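Local coordinates for galactose mutarotase-like protein (Clostridium acetobutylicum, PDB 3OS7), which probably binds carbohydrates and may interconvert the alpha and beta anomers of aldose sugars, as an aldose 1-epimerase (mutarotase) does, at residues I14-C20 with L31-D35; N39-L43 with L53-K57; T94-P98 with Y146-E150. One frame throughout, in Å; residues are numbered along the deposited sequence.

Contact 1: I14-C20 with L31-D35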
ATOM      1  N   ILE A  14      -7.099  21.230   6.454  1.00 20.78           N
ATOM      2  CA  ILE A  14      -5.622  21.135   6.360  1.00 19.94           C
ATOM      3  C   ILE A  14      -5.230  21.812   5.042  1.00 19.46           C
ATOM      4  O   ILE A  14      -6.029  21.892   4.120  1.00 17.35           O
ATOM      5  CB  ILE A  14      -5.157  19.636   6.424  1.00 21.34           C
ATOM      6  CG1 ILE A  14      -3.637  19.507   6.564  1.00 22.67           C
ATOM      7  CG2 ILE A  14      -5.588  18.884   5.201  1.00 22.85           C
ATOM      8  CD1 ILE A  14      -3.179  18.082   6.914  1.00 26.99           C
ATOM      9  N   TRP A  15      -4.007  22.332   4.973  1.00 23.28           N
ATOM     10  CA  TRP A  15      -3.545  23.057   3.782  1.00 24.20           C
ATOM     11  C   TRP A  15      -4.544  24.138   3.372  1.00 24.52           C
ATOM     12  O   TRP A  15      -4.882  24.275   2.189  1.00 23.74           O
ATOM     13  CB  TRP A  15      -3.311  22.088   2.624  1.00 23.76           C
ATOM     14  CG  TRP A  15      -2.014  21.405   2.646  1.00 24.88           C
ATOM     15  CD1 TRP A  15      -0.785  21.992   2.582  1.00 29.30           C
ATOM     16  CD2 TRP A  15      -1.783  19.990   2.664  1.00 22.96           C
ATOM     17  NE1 TRP A  15       0.202  21.026   2.586  1.00 32.42           N
ATOM     18  CE2 TRP A  15      -0.387  19.794   2.638  1.00 33.03           C
ATOM     19  CE3 TRP A  15      -2.619  18.873   2.729  1.00 31.12           C
ATOM     20  CZ2 TRP A  15       0.191  18.524   2.660  1.00 36.82           C
ATOM     21  CZ3 TRP A  15      -2.048  17.618   2.760  1.00 31.88           C
ATOM     22  CH2 TRP A  15      -0.649  17.456   2.714  1.00 31.97           C
ATOM     23  N   SER A  16      -5.055  24.863   4.366  1.00 26.18           N
ATOM     24  CA  SER A  16      -5.982  26.004   4.169  1.00 30.06           C
ATOM     25  C   SER A  16      -7.409  25.736   3.661  1.00 29.51           C
ATOM     26  O   SER A  16      -8.333  26.403   4.104  1.00 29.75           O
ATOM     27  CB  SER A  16      -5.331  27.099   3.304  1.00 30.95           C
ATOM     28  OG  SER A  16      -4.059  27.425   3.827  1.00 35.84           O
ATOM     29  N   GLU A  17      -7.597  24.824   2.715  1.00 30.08           N
ATOM     30  CA  GLU A  17      -8.913  24.638   2.105  1.00 31.17           C
ATOM     31  C   GLU A  17      -9.297  23.185   1.882  1.00 28.20           C
ATOM     32  O   GLU A  17     -10.263  22.907   1.184  1.00 29.50           O
ATOM     33  CB  GLU A  17      -8.988  25.395   0.767  1.00 32.42           C
ATOM     34  CG  GLU A  17      -7.779  25.134  -0.152  1.00 39.55           C
ATOM     35  CD  GLU A  17      -7.913  25.756  -1.542  1.00 45.91           C
ATOM     36  OE1 GLU A  17      -8.748  26.669  -1.742  1.00 49.10           O
ATOM     37  OE2 GLU A  17      -7.173  25.318  -2.441  1.00 46.58           O
ATOM     38  N   HIS A  18      -8.578  22.248   2.489  1.00 24.60           N
ATOM     39  CA  HIS A  18      -8.906  20.824   2.286  1.00 22.24           C
ATOM     40  C   HIS A  18      -9.420  20.154   3.539  1.00 20.71           C
ATOM     41  O   HIS A  18      -8.913  20.374   4.611  1.00 23.06           O
ATOM     42  CB  HIS A  18      -7.696  20.080   1.753  1.00 20.49           C
ATOM     43  CG  HIS A  18      -7.192  20.642   0.474  1.00 19.78           C
ATOM     44  ND1 HIS A  18      -7.711  20.275  -0.751  1.00 25.83           N
ATOM     45  CD2 HIS A  18      -6.235  21.563   0.224  1.00 22.28           C
ATOM     46  CE1 HIS A  18      -7.091  20.953  -1.702  1.00 24.75           C
ATOM     47  NE2 HIS A  18      -6.184  21.732  -1.137  1.00 21.66           N
ATOM     48  N   LYS A  19     -10.449  19.343   3.383  1.00 19.89           N
ATOM     49  CA  LYS A  19     -10.997  18.633   4.503  1.00 22.45           C
ATOM     50  C   LYS A  19     -10.093  17.433   4.809  1.00 23.26           C
ATOM     51  O   LYS A  19      -9.488  16.824   3.906  1.00 28.75           O
ATOM     52  CB  LYS A  19     -12.441  18.237   4.225  1.00 24.65           C
ATOM     53  CG  LYS A  19     -13.363  19.491   4.143  1.00 33.67           C
ATOM     54  CD  LYS A  19     -14.833  19.135   3.916  1.00 42.72           C
ATOM     55  CE  LYS A  19     -15.477  19.993   2.839  1.00 44.52           C
ATOM     56  NZ  LYS A  19     -16.595  19.232   2.198  1.00 47.97           N
ATOM     57  N   CYS A  20      -9.909  17.145   6.083  1.00 20.40           N
ATOM     58  CA  CYS A  20      -9.208  15.926   6.451  1.00 16.88           C
ATOM     59  C   CYS A  20      -9.967  15.348   7.630  1.00 17.23           C
ATOM     60  O   CYS A  20     -10.771  16.061   8.264  1.00 15.89           O
ATOM     61  CB  CYS A  20      -7.761  16.219   6.779  1.00 19.24           C
ATOM     62  SG  CYS A  20      -7.432  17.124   8.304  1.00 31.92           S
ATOM     63  N   LEU A  31      -4.604  10.094  10.497  1.00 14.31           N
ATOM     64  CA  LEU A  31      -5.033  11.257   9.705  1.00 16.12           C
ATOM     65  C   LEU A  31      -5.202  10.788   8.271  1.00 13.83           C
ATOM     66  O   LEU A  31      -4.270  10.246   7.696  1.00 14.12           O
ATOM     67  CB  LEU A  31      -3.984  12.367   9.795  1.00 15.09           C
ATOM     68  CG  LEU A  31      -4.243  13.618   8.948  1.00 19.86           C
ATOM     69  CD1 LEU A  31      -5.582  14.257   9.329  1.00 20.04           C
ATOM     70  CD2 LEU A  31      -3.057  14.575   9.136  1.00 23.68           C
ATOM     71  N   ILE A  32      -6.380  11.027   7.688  1.00 12.29           N
ATOM     72  CA  ILE A  32      -6.658  10.664   6.341  1.00 13.24           C
ATOM     73  C   ILE A  32      -7.019  11.905   5.504  1.00 16.59           C
ATOM     74  O   ILE A  32      -7.665  12.840   6.003  1.00 14.84           O
ATOM     75  CB  ILE A  32      -7.771   9.577   6.256  1.00 14.52           C
ATOM     76  CG1 ILE A  32      -7.861   8.976   4.844  1.00 17.60           C
ATOM     77  CG2 ILE A  32      -9.146  10.119   6.704  1.00 13.09           C
ATOM     78  CD1 ILE A  32      -8.815   7.741   4.790  1.00 18.13           C
ATOM     79  N   ILE A  33      -6.535  11.908   4.255  1.00 16.02           N
ATOM     80  CA  ILE A  33      -6.744  13.032   3.326  1.00 14.60           C
ATOM     81  C   ILE A  33      -7.603  12.588   2.123  1.00 15.50           C
ATOM     82  O   ILE A  33      -7.075  12.115   1.100  1.00 14.64           O
ATOM     83  CB  ILE A  33      -5.429  13.612   2.783  1.00 16.43           C
ATOM     84  CG1 ILE A  33      -4.361  13.799   3.881  1.00 17.45           C
ATOM     85  CG2 ILE A  33      -5.729  14.963   2.069  1.00 15.34           C
ATOM     86  CD1 ILE A  33      -4.739  14.765   4.977  1.00 23.64           C
ATOM     87  N   PRO A  34      -8.928  12.742   2.232  1.00 15.51           N
ATOM     88  CA  PRO A  34      -9.808  12.304   1.147  1.00 16.94           C
ATOM     89  C   PRO A  34      -9.476  12.890  -0.228  1.00 17.73           C
ATOM     90  O   PRO A  34      -9.463  12.141  -1.216  1.00 15.63           O
ATOM     91  CB  PRO A  34     -11.200  12.717   1.631  1.00 20.84           C
ATOM     92  CG  PRO A  34     -11.078  12.727   3.118  1.00 19.49           C
ATOM     93  CD  PRO A  34      -9.685  13.217   3.398  1.00 18.19           C
ATOM     94  N   ASP A  35      -9.140  14.179  -0.282  1.00 16.89           N
ATOM     95  CA  ASP A  35      -8.816  14.846  -1.546  1.00 17.81           C
ATOM     96  C   ASP A  35      -7.601  14.309  -2.308  1.00 16.74           C
ATOM     97  O   ASP A  35      -7.484  14.545  -3.506  1.00 18.44           O
ATOM     98  CB  ASP A  35      -8.576  16.334  -1.313  1.00 19.00           C
ATOM     99  CG  ASP A  35      -9.875  17.146  -1.283  1.00 26.74           C
ATOM    100  OD1 ASP A  35     -10.927  16.616  -1.678  1.00 22.83           O
ATOM    101  OD2 ASP A  35      -9.831  18.315  -0.868  1.00 27.28           O
TER
HETATM  102  O   HOH W   1     -11.645  19.090   0.891  1.00 24.15           O
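The antiparallel beta hairpin of strands 18-25 and 28-33 is fastened at its open end, where H18, the first residue of one strand, meets D35, just past the end of the other. H18 ND1 donates to D35 OD2 at 2.9 Å along a nearly straight path, with an N-H...O angle of 171°. OD2 lies in the imidazole plane, but the carboxylate stands almost at right angles to the ring and accepts on its anti side. D35 OD2 also accepts from a water at 2.6 Å, and that water accepts from K19 N at 2.8 Å. One carboxylate oxygen thus reaches both the ring and the main chain of the facing strand.

Further along, side chains take over. P34 CD lies 3.6 Å from the carbonyl oxygen K19 O, and the remaining contacts are apolar. C20 carries its sulfur between its backbone N and carbonyl carbon (chi1 70°), a turn that sets SG against L31 CD1 at 3.6 Å. I33 folds its CD1 in to reach C20 CB at 3.8 Å. I14, across the tight turn to H18, contributes CD1, which meets L31 CD2 tip to tip at 4.2 Å, and the I14 side chain crosses that of I33 at about a right angle. V41 of the next strand backs both L31 and I33, while F62 stacks on the H18 ring.

The chemistry is therefore divided, with a polar fastening of ring, carboxylate and water at the open end of the hairpin and a small apolar cluster of I14, C20, L31 and I33 beside it. The neighbouring carboxylate would probably favour a proton on ND1 and so polarise the imidazole; F62 on the ring and D35 at its edge together limit its rotation.

Contact 2: N39-L43 with L53-K57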
ATOM      1  N   ASN A  39      -5.673   9.034   1.335  1.00 13.95           N
ATOM      2  CA  ASN A  39      -4.405   8.564   1.880  1.00 11.59           C
ATOM      3  C   ASN A  39      -4.374   8.809   3.387  1.00 13.38           C
ATOM      4  O   ASN A  39      -4.510   9.942   3.838  1.00 12.08           O
ATOM      5  CB  ASN A  39      -3.264   9.295   1.162  1.00 13.05           C
ATOM      6  CG  ASN A  39      -1.889   8.722   1.480  1.00 13.60           C
ATOM      7  OD1 ASN A  39      -1.622   8.300   2.613  1.00 14.53           O
ATOM      8  ND2 ASN A  39      -0.980   8.771   0.484  1.00 12.80           N
ATOM      9  N   VAL A  40      -4.195   7.732   4.155  1.00 12.09           N
ATOM     10  CA  VAL A  40      -3.808   7.798   5.555  1.00 12.87           C
ATOM     11  C   VAL A  40      -2.296   8.142   5.677  1.00 12.49           C
ATOM     12  O   VAL A  40      -1.434   7.305   5.447  1.00 12.19           O
ATOM     13  CB  VAL A  40      -4.142   6.499   6.314  1.00 12.47           C
ATOM     14  CG1 VAL A  40      -3.710   6.599   7.792  1.00 13.11           C
ATOM     15  CG2 VAL A  40      -5.637   6.192   6.195  1.00 16.62           C
ATOM     16  N   VAL A  41      -2.008   9.397   5.984  1.00 12.84           N
ATOM     17  CA  VAL A  41      -0.652   9.934   6.009  1.00 13.61           C
ATOM     18  C   VAL A  41       0.009   9.912   7.361  1.00 12.80           C
ATOM     19  O   VAL A  41       1.215  10.137   7.468  1.00 15.26           O
ATOM     20  CB  VAL A  41      -0.603  11.384   5.466  1.00 15.43           C
ATOM     21  CG1 VAL A  41      -1.023  11.394   4.014  1.00 15.17           C
ATOM     22  CG2 VAL A  41      -1.431  12.385   6.328  1.00 15.21           C
ATOM     23  N   GLU A  42      -0.761   9.613   8.395  1.00 13.66           N
ATOM     24  CA  GLU A  42      -0.234   9.488   9.735  1.00 13.95           C
ATOM     25  C   GLU A  42      -0.940   8.380  10.510  1.00 14.27           C
ATOM     26  O   GLU A  42      -2.137   8.262  10.435  1.00 13.99           O
ATOM     27  CB  GLU A  42      -0.405  10.821  10.483  1.00 17.18           C
ATOM     28  CG  GLU A  42       0.490  10.885  11.702  1.00 19.77           C
ATOM     29  CD  GLU A  42       0.488  12.250  12.347  1.00 32.09           C
ATOM     30  OE1 GLU A  42      -0.620  12.737  12.639  1.00 32.63           O
ATOM     31  OE2 GLU A  42       1.589  12.821  12.541  1.00 32.96           O
ATOM     32  N   LEU A  43      -0.161   7.562  11.217  1.00 13.64           N
ATOM     33  CA  LEU A  43      -0.670   6.576  12.174  1.00 13.45           C
ATOM     34  C   LEU A  43       0.328   6.531  13.324  1.00 15.18           C
ATOM     35  O   LEU A  43       1.493   6.147  13.125  1.00 15.08           O
ATOM     36  CB  LEU A  43      -0.771   5.195  11.573  1.00 12.59           C
ATOM     37  CG  LEU A  43      -1.229   4.107  12.557  1.00 13.66           C
ATOM     38  CD1 LEU A  43      -2.672   4.368  13.093  1.00 12.64           C
ATOM     39  CD2 LEU A  43      -1.110   2.724  11.943  1.00 12.66           C
ATOM     40  N   LEU A  53       3.780   5.768   9.871  1.00 12.06           N
ATOM     41  CA  LEU A  53       3.713   6.114   8.450  1.00 12.36           C
ATOM     42  C   LEU A  53       4.424   7.432   8.166  1.00 13.97           C
ATOM     43  O   LEU A  53       4.312   8.395   8.933  1.00 16.04           O
ATOM     44  CB  LEU A  53       2.257   6.253   7.952  1.00 13.87           C
ATOM     45  CG  LEU A  53       1.412   4.981   8.017  1.00 11.86           C
ATOM     46  CD1 LEU A  53      -0.087   5.246   7.814  1.00 10.33           C
ATOM     47  CD2 LEU A  53       1.974   3.905   7.046  1.00  9.90           C
ATOM     48  N   ARG A  54       5.086   7.477   7.020  1.00 14.26           N
ATOM     49  CA  ARG A  54       5.789   8.685   6.616  1.00 13.81           C
ATOM     50  C   ARG A  54       4.775   9.763   6.264  1.00 15.75           C
ATOM     51  O   ARG A  54       3.956   9.567   5.383  1.00 16.37           O
ATOM     52  CB  ARG A  54       6.697   8.406   5.434  1.00 15.11           C
ATOM     53  CG  ARG A  54       7.644   9.579   5.185  1.00 15.50           C
ATOM     54  CD  ARG A  54       8.163   9.495   3.812  1.00 15.26           C
ATOM     55  NE  ARG A  54       9.265  10.409   3.579  1.00 17.79           N
ATOM     56  CZ  ARG A  54       9.569  10.929   2.399  1.00 19.94           C
ATOM     57  NH1 ARG A  54       8.874  10.614   1.308  1.00 17.75           N
ATOM     58  NH2 ARG A  54      10.623  11.730   2.307  1.00 21.42           N
ATOM     59  N   THR A  55       4.861  10.902   6.955  1.00 15.47           N
ATOM     60  CA  THR A  55       3.871  11.984   6.886  1.00 16.34           C
ATOM     61  C   THR A  55       4.513  13.232   6.257  1.00 18.76           C
ATOM     62  O   THR A  55       5.654  13.560   6.593  1.00 18.40           O
ATOM     63  CB  THR A  55       3.391  12.376   8.312  1.00 17.31           C
ATOM     64  OG1 THR A  55       3.023  11.204   9.066  1.00 16.53           O
ATOM     65  CG2 THR A  55       2.211  13.383   8.285  1.00 20.58           C
ATOM     66  N   PRO A  56       3.777  13.952   5.388  1.00 19.49           N
ATOM     67  CA  PRO A  56       4.273  15.246   4.890  1.00 21.32           C
ATOM     68  C   PRO A  56       4.699  16.205   5.998  1.00 22.16           C
ATOM     69  O   PRO A  56       4.007  16.342   7.005  1.00 20.69           O
ATOM     70  CB  PRO A  56       3.051  15.830   4.162  1.00 20.85           C
ATOM     71  CG  PRO A  56       2.335  14.653   3.658  1.00 22.46           C
ATOM     72  CD  PRO A  56       2.488  13.599   4.761  1.00 20.41           C
ATOM     73  N   LYS A  57       5.832  16.860   5.803  1.00 23.95           N
ATOM     74  CA  LYS A  57       6.282  17.922   6.719  1.00 29.57           C
ATOM     75  C   LYS A  57       5.442  19.176   6.526  1.00 31.01           C
ATOM     76  O   LYS A  57       4.827  19.344   5.475  1.00 27.56           O
ATOM     77  CB  LYS A  57       7.743  18.257   6.448  1.00 29.79           C
ATOM     78  CG  LYS A  57       8.686  17.153   6.857  1.00 43.07           C
ATOM     79  CD  LYS A  57      10.071  17.351   6.259  1.00 48.75           C
ATOM     80  CE  LYS A  57      10.987  16.186   6.639  1.00 54.03           C
ATOM     81  NZ  LYS A  57      11.264  16.163   8.117  1.00 54.07           N
TER
HETATM   82  O   HOH W   2       2.673   8.218  10.978  1.00 14.14           O
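T55 OG1 donates to V41 O at 2.6 Å, the direct hydrogen bond between strand 39-43 and the loop segment 53-57. The hydroxyl approaches from a bent direction, with a C=O...O angle of 143°, and somewhat tilted from the carbonyl plane. T55 CB also sits close to that oxygen, at 3.2 Å, and E42 CB and CG lie against the hydroxyl, the E42 side chain crossing that of T55 at a slant. A second, water-mediated link runs beside it: one water accepts from L43 N at 2.9 Å and donates to L53 O at 2.6 Å.

Apolar contacts lie to either side of this polar pair. L53 points its side chain at the strand, and its CD1 branch alone does most of the touching: it lies 3.8 Å from L43 CB and 3.9 Å from V40 CG1, and also presses on V40 O. Beyond T55, P56 CD meets V41 CB at 3.9 Å.

The backbone of V41 probably helps to set this up. Its phi and psi of -94° and -10° depart from strand values, and V41 and E42 both pair with L31, consistent with a classic beta bulge in strand 39-45. Around this shell, F65 of helix 62-67 packs on V41 and P56, and L74 on L53. The loop is held from its other side by R54, whose NH1 bonds V71 O and whose guanidinium makes a cation-pi contact with Y297.

The T55 hydroxyl thus satisfies V41 O and a water links L43 N to L53 O, so a loop with no strand structure of its own still meets polar atoms of the strand, while L53 and P56 fill the apolar positions beside them.

Contact 3: T94-P98 with Y146-E150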
ATOM      1  N   THR A  94      -8.202  -4.692 -26.341  1.00 17.29           N
ATOM      2  CA  THR A  94      -6.913  -4.056 -26.080  1.00 16.46           C
ATOM      3  C   THR A  94      -7.119  -2.830 -25.209  1.00 17.03           C
ATOM      4  O   THR A  94      -7.957  -1.971 -25.499  1.00 19.29           O
ATOM      5  CB  THR A  94      -6.210  -3.606 -27.391  1.00 19.75           C
ATOM      6  OG1 THR A  94      -6.052  -4.717 -28.274  1.00 24.03           O
ATOM      7  CG2 THR A  94      -4.829  -3.003 -27.115  1.00 25.35           C
ATOM      8  N   TYR A  95      -6.352  -2.762 -24.133  1.00 15.28           N
ATOM      9  CA  TYR A  95      -6.299  -1.611 -23.259  1.00 12.86           C
ATOM     10  C   TYR A  95      -5.001  -0.882 -23.574  1.00 15.19           C
ATOM     11  O   TYR A  95      -3.934  -1.506 -23.661  1.00 14.51           O
ATOM     12  CB  TYR A  95      -6.290  -2.094 -21.813  1.00 15.83           C
ATOM     13  CG  TYR A  95      -7.595  -2.698 -21.379  1.00 14.07           C
ATOM     14  CD1 TYR A  95      -7.864  -4.045 -21.592  1.00 15.80           C
ATOM     15  CD2 TYR A  95      -8.564  -1.925 -20.772  1.00 18.53           C
ATOM     16  CE1 TYR A  95      -9.069  -4.600 -21.224  1.00 12.22           C
ATOM     17  CE2 TYR A  95      -9.755  -2.464 -20.391  1.00 20.38           C
ATOM     18  CZ  TYR A  95     -10.005  -3.808 -20.611  1.00 18.49           C
ATOM     19  OH  TYR A  95     -11.212  -4.353 -20.229  1.00 17.95           O
ATOM     20  N   LYS A  96      -5.083   0.425 -23.768  1.00 16.51           N
ATOM     21  CA  LYS A  96      -3.904   1.224 -24.061  1.00 19.41           C
ATOM     22  C   LYS A  96      -3.987   2.528 -23.260  1.00 19.00           C
ATOM     23  O   LYS A  96      -4.923   3.308 -23.426  1.00 17.14           O
ATOM     24  CB  LYS A  96      -3.794   1.468 -25.558  1.00 21.87           C
ATOM     25  CG  LYS A  96      -2.461   2.066 -25.994  1.00 23.77           C
ATOM     26  CD  LYS A  96      -2.508   2.438 -27.475  1.00 33.68           C
ATOM     27  CE  LYS A  96      -1.126   2.573 -28.066  1.00 39.87           C
ATOM     28  NZ  LYS A  96      -0.299   3.482 -27.245  1.00 43.87           N
ATOM     29  N   PHE A  97      -3.021   2.725 -22.365  1.00 16.39           N
ATOM     30  CA  PHE A  97      -3.005   3.885 -21.473  1.00 17.91           C
ATOM     31  C   PHE A  97      -1.881   4.829 -21.839  1.00 17.84           C
ATOM     32  O   PHE A  97      -0.842   4.392 -22.314  1.00 17.14           O
ATOM     33  CB  PHE A  97      -2.791   3.438 -20.028  1.00 18.52           C
ATOM     34  CG  PHE A  97      -3.682   2.318 -19.581  1.00 17.90           C
ATOM     35  CD1 PHE A  97      -4.997   2.217 -20.031  1.00 14.83           C
ATOM     36  CD2 PHE A  97      -3.219   1.396 -18.655  1.00 22.38           C
ATOM     37  CE1 PHE A  97      -5.814   1.192 -19.604  1.00 13.47           C
ATOM     38  CE2 PHE A  97      -4.043   0.351 -18.222  1.00 21.06           C
ATOM     39  CZ  PHE A  97      -5.347   0.258 -18.690  1.00 18.30           C
ATOM     40  N   PRO A  98      -2.061   6.131 -21.597  1.00 20.48           N
ATOM     41  CA  PRO A  98      -0.954   7.053 -21.877  1.00 20.25           C
ATOM     42  C   PRO A  98       0.249   6.741 -20.988  1.00 19.36           C
ATOM     43  O   PRO A  98       0.051   6.405 -19.848  1.00 24.07           O
ATOM     44  CB  PRO A  98      -1.547   8.421 -21.534  1.00 21.74           C
ATOM     45  CG  PRO A  98      -3.008   8.255 -21.698  1.00 26.16           C
ATOM     46  CD  PRO A  98      -3.305   6.850 -21.276  1.00 22.72           C
ATOM     47  N   TYR A 146     -10.043   5.555 -21.642  1.00 18.98           N
ATOM     48  CA  TYR A 146      -8.940   4.597 -21.626  1.00 19.00           C
ATOM     49  C   TYR A 146      -9.251   3.267 -20.910  1.00 18.51           C
ATOM     50  O   TYR A 146      -8.631   2.237 -21.217  1.00 19.14           O
ATOM     51  CB  TYR A 146      -7.704   5.201 -20.977  1.00 19.47           C
ATOM     52  CG  TYR A 146      -7.254   6.467 -21.648  1.00 16.50           C
ATOM     53  CD1 TYR A 146      -6.656   6.427 -22.895  1.00 26.25           C
ATOM     54  CD2 TYR A 146      -7.454   7.690 -21.041  1.00 21.33           C
ATOM     55  CE1 TYR A 146      -6.246   7.592 -23.527  1.00 29.80           C
ATOM     56  CE2 TYR A 146      -7.051   8.854 -21.655  1.00 29.18           C
ATOM     57  CZ  TYR A 146      -6.465   8.798 -22.906  1.00 27.78           C
ATOM     58  OH  TYR A 146      -6.059   9.954 -23.526  1.00 41.21           O
ATOM     59  N   PHE A 147     -10.159   3.315 -19.932  1.00 18.97           N
ATOM     60  CA  PHE A 147     -10.539   2.142 -19.138  1.00 16.35           C
ATOM     61  C   PHE A 147     -12.048   2.189 -18.904  1.00 16.63           C
ATOM     62  O   PHE A 147     -12.537   2.723 -17.890  1.00 15.82           O
ATOM     63  CB  PHE A 147      -9.763   2.156 -17.836  1.00 16.20           C
ATOM     64  CG  PHE A 147      -9.898   0.926 -17.042  1.00 15.28           C
ATOM     65  CD1 PHE A 147      -9.226  -0.218 -17.411  1.00 14.68           C
ATOM     66  CD2 PHE A 147     -10.699   0.899 -15.906  1.00 14.98           C
ATOM     67  CE1 PHE A 147      -9.348  -1.384 -16.650  1.00 14.37           C
ATOM     68  CE2 PHE A 147     -10.800  -0.261 -15.140  1.00 15.17           C
ATOM     69  CZ  PHE A 147     -10.139  -1.387 -15.521  1.00 17.60           C
ATOM     70  N   SER A 148     -12.799   1.681 -19.872  1.00 16.82           N
ATOM     71  CA  SER A 148     -14.230   1.922 -19.882  1.00 19.35           C
ATOM     72  C   SER A 148     -15.013   0.924 -19.022  1.00 20.89           C
ATOM     73  O   SER A 148     -15.873   0.175 -19.524  1.00 21.43           O
ATOM     74  CB  SER A 148     -14.759   1.946 -21.318  1.00 21.57           C
ATOM     75  OG  SER A 148     -14.074   2.941 -22.061  1.00 22.20           O
ATOM     76  N   HIS A 149     -14.735   0.962 -17.722  1.00 17.31           N
ATOM     77  CA  HIS A 149     -15.475   0.197 -16.735  1.00 17.47           C
ATOM     78  C   HIS A 149     -15.781   1.098 -15.562  1.00 17.66           C
ATOM     79  O   HIS A 149     -14.852   1.532 -14.865  1.00 20.12           O
ATOM     80  CB  HIS A 149     -14.657  -0.988 -16.194  1.00 17.18           C
ATOM     81  CG  HIS A 149     -14.199  -1.950 -17.245  1.00 18.68           C
ATOM     82  ND1 HIS A 149     -14.987  -2.978 -17.710  1.00 19.49           N
ATOM     83  CD2 HIS A 149     -13.025  -2.050 -17.908  1.00 17.29           C
ATOM     84  CE1 HIS A 149     -14.319  -3.662 -18.625  1.00 20.27           C
ATOM     85  NE2 HIS A 149     -13.133  -3.100 -18.785  1.00 20.33           N
ATOM     86  N   GLU A 150     -17.060   1.380 -15.320  1.00 17.77           N
ATOM     87  CA  GLU A 150     -17.459   2.031 -14.077  1.00 16.05           C
ATOM     88  C   GLU A 150     -17.096   1.142 -12.883  1.00 16.55           C
ATOM     89  O   GLU A 150     -17.172  -0.079 -12.954  1.00 15.19           O
ATOM     90  CB  GLU A 150     -18.952   2.385 -14.073  1.00 18.41           C
ATOM     91  CG  GLU A 150     -19.290   3.465 -15.118  1.00 22.68           C
ATOM     92  CD  GLU A 150     -20.681   4.069 -14.967  1.00 27.65           C
ATOM     93  OE1 GLU A 150     -21.651   3.309 -14.901  1.00 28.84           O
ATOM     94  OE2 GLU A 150     -20.809   5.322 -14.964  1.00 38.85           O
TER
HETATM   95  O   HOH W   3      -7.758   1.601 -23.581  1.00 24.51           O
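Polar contacts join the side chain of Y95 and the backbone of K96 to segment 146-150. Y95 OH and H149 NE2 lie 2.7 Å apart in a hydrogen bond whose donor may be either; the rings meet rim to rim, NE2 lying in the phenol plane. The far nitrogen of the imidazole, ND1, is bonded to S174 OG, so both ring nitrogens are engaged and the rotation of H149 is fixed. A water accepts from K96 N at 2.9 Å and donates to Y146 O at 2.6 Å.

These groups tie the edge strand 93-96 of a small three-stranded antiparallel sheet to the loop that leads into strand 151-160. M178 and P179 of strand 178-189 pack behind the aromatic cluster of Y95, F147 and H149.

Ring contacts carry the rest. Y95 and F147 are oblique, their planes 43° apart, with Y95 CE2 3.8 Å from F147 CD1. The opening of F147's side chain away from its own N (chi1 -171°) leaves its ring under H149, whose CD2 sits over its centre. F97 slides past Y146 in the opposite direction and turns its edge to Y146 O, its CE1 3.4 Å away. P98 lies over one face of the Y146 ring in a CH-pi contact, CD 3.8 Å from the ring centroid and 13° off the normal.

Contacts 1 and 2 are both built on one five-stranded antiparallel sheet, 53-57 being a loop packed on it: strands 28-33 and 39-45 pair directly, with backbone hydrogen bonds between I33 N and N39 O and between V41 N and L31 O. Contact 3 is remote, its nearest atoms about 18 Å from contact 1, and joins a different small sheet to a loop. Contact 2 is nearest the middle of the chain and has no exposed touching residue, whereas contact 3 is farthest out and has three. Contact 1 mixes a His-carboxylate bond with apolar side chains, contact 2 is mainly aliphatic around a threonine bond, and contact 3 is aromatic, yet each contains a bridging water that accepts from a backbone N-H.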